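Local atomic coordinates of protein ACDH-11, isoform b (Caenorhabditis elegans, PDB entry 4Y9J), a protein that belongs to the acyl-CoA dehydrogenase family of flavoproteins, holding flavin-adenine dinucleotide within a four-chain assembly. Residues Gly109-Ser112 with Ile113-Asp117. Residues are numbered along the deposited sequence; the frame is centred on the assembly and turned at random.
Sequences GVIS and IGYED
The ring of Tyr-115 meets the carbonyl of Ile-111 at its edge: Ile-111 O lies near the ring plane, 3.5 Å from Tyr-115 CD2. Along the same CD2/CE2 edge, but across the ring plane from that oxygen, Ile-111 CG2 comes to 4.3 Å from Tyr-115 CE2, a looser apolar touch. With CG anti to its own carbonyl carbon (chi1 -59°), Tyr-115 extends its ring toward helix 143-158, where its hydroxyl is hydrogen-bonded to Asp-150; Arg-125 makes a cation-pi contact with the ring.

Backbone bonds define the turn that carries these side chains. Ile-113 N donates to Gly-109 O over 2.9 Å, a nearly straight bond (N-H...O 166°), whereas Gly-114 N reaches Ile-111 O only weakly. Tyr-115 N donates to Ser-112 O at 3.0 Å. Helical backbone angles at Val-110 to Ser-112 and these short-range bonds make a compact turn in the connection between helices 96-107 and 121-135 of the AidB-like N-terminal domain. Gly-109, with positive phi and two bonds back into the last helical turn, closes helix 96-107 in a Schellman motif.

Against this glycine lies the side chain of Ile-113, whose CG1 and CD1 stand 3.3 and 3.4 Å from Gly-109 O, lining the carbonyl that its own N binds. Ile-111 packs on Met-146 and Thr-149 of helix 143-158, and Ile-113 on His-127, Gln-128 and Lys-131 of helix 121-135. Buried Ser-112 OG finds its hydrogen-bond partner in the backbone carbonyl of Arg-176.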
loop_
_atom_site.group_PDB
_atom_site.type_symbol
_atom_site.label_atom_id
_atom_site.label_comp_id
_atom_site.label_asym_id
_atom_site.label_seq_id
_atom_site.Cartn_x
_atom_site.Cartn_y
_atom_site.Cartn_z
ATOM N N GLY B 109 27.521 -20.740 -10.712
ATOM C CA GLY B 109 28.165 -21.696 -9.804
ATOM C C GLY B 109 28.539 -21.097 -8.496
ATOM O O GLY B 109 29.477 -21.517 -7.888
ATOM N N VAL B 110 27.742 -20.140 -7.982
ATOM C CA VAL B 110 28.025 -19.597 -6.706
ATOM C C VAL B 110 28.112 -20.653 -5.593
ATOM O O VAL B 110 28.866 -20.468 -4.635
ATOM C CB VAL B 110 26.956 -18.524 -6.380
ATOM C CG1 VAL B 110 26.930 -18.250 -4.942
ATOM C CG2 VAL B 110 27.202 -17.315 -7.255
ATOM N N ILE B 111 27.345 -21.736 -5.717
ATOM C CA ILE B 111 27.482 -22.938 -4.884
ATOM C C ILE B 111 28.452 -23.929 -5.547
ATOM O O ILE B 111 29.366 -24.430 -4.882
ATOM C CB ILE B 111 26.130 -23.688 -4.699
ATOM C CG1 ILE B 111 25.066 -22.728 -4.143
ATOM C CG2 ILE B 111 26.287 -24.888 -3.730
ATOM C CD1 ILE B 111 25.512 -21.977 -2.934
ATOM N N SER B 112 28.260 -24.227 -6.832
ATOM C CA SER B 112 29.016 -25.288 -7.488
ATOM C C SER B 112 30.496 -25.142 -7.392
ATOM O O SER B 112 31.228 -26.132 -7.310
ATOM C CB SER B 112 28.678 -25.400 -9.011
ATOM O OG SER B 112 27.309 -25.143 -9.141
ATOM N N ILE B 113 30.968 -23.935 -7.595
ATOM C CA ILE B 113 32.411 -23.673 -7.578
ATOM C C ILE B 113 33.012 -24.228 -6.272
ATOM O O ILE B 113 34.100 -24.827 -6.307
ATOM C CB ILE B 113 32.714 -22.165 -7.840
ATOM C CG1 ILE B 113 32.481 -21.823 -9.328
ATOM C CG2 ILE B 113 34.142 -21.773 -7.459
ATOM C CD1 ILE B 113 32.242 -20.338 -9.569
ATOM N N GLY B 114 32.346 -24.055 -5.137
ATOM C CA GLY B 114 32.869 -24.528 -3.865
ATOM C C GLY B 114 33.097 -26.013 -3.730
ATOM O O GLY B 114 33.863 -26.437 -2.860
ATOM N N TYR B 115 32.462 -26.794 -4.606
ATOM C CA TYR B 115 32.490 -28.255 -4.559
ATOM C C TYR B 115 32.963 -28.947 -5.853
ATOM O O TYR B 115 32.903 -30.165 -5.930
ATOM C CB TYR B 115 31.105 -28.822 -4.176
ATOM C CG TYR B 115 30.656 -28.314 -2.836
ATOM C CD1 TYR B 115 31.050 -28.975 -1.687
ATOM C CD2 TYR B 115 29.877 -27.153 -2.708
ATOM C CE1 TYR B 115 30.738 -28.468 -0.429
ATOM C CE2 TYR B 115 29.506 -26.663 -1.459
ATOM C CZ TYR B 115 29.911 -27.355 -0.305
ATOM O OH TYR B 115 29.595 -26.899 0.958
ATOM N N GLU B 116 33.400 -28.186 -6.853
ATOM C CA GLU B 116 33.743 -28.742 -8.170
ATOM C C GLU B 116 34.937 -29.718 -8.012
ATOM O O GLU B 116 36.028 -29.331 -7.679
ATOM C CB GLU B 116 33.992 -27.630 -9.223
ATOM C CG GLU B 116 34.367 -28.058 -10.684
ATOM C CD GLU B 116 33.874 -29.448 -11.192
ATOM O OE1 GLU B 116 32.696 -29.797 -10.927
ATOM O OE2 GLU B 116 34.646 -30.226 -11.920
ATOM N N ASP B 117 34.654 -30.987 -8.184
ATOM C CA ASP B 117 35.635 -32.109 -8.003
ATOM C C ASP B 117 36.961 -31.977 -8.793
ATOM O O ASP B 117 38.024 -32.236 -8.240
ATOM C CB ASP B 117 34.918 -33.430 -8.313
ATOM C CG ASP B 117 33.352 -33.300 -8.144
ATOM O OD1 ASP B 117 32.753 -32.317 -8.671
ATOM O OD2 ASP B 117 32.710 -34.137 -7.477
#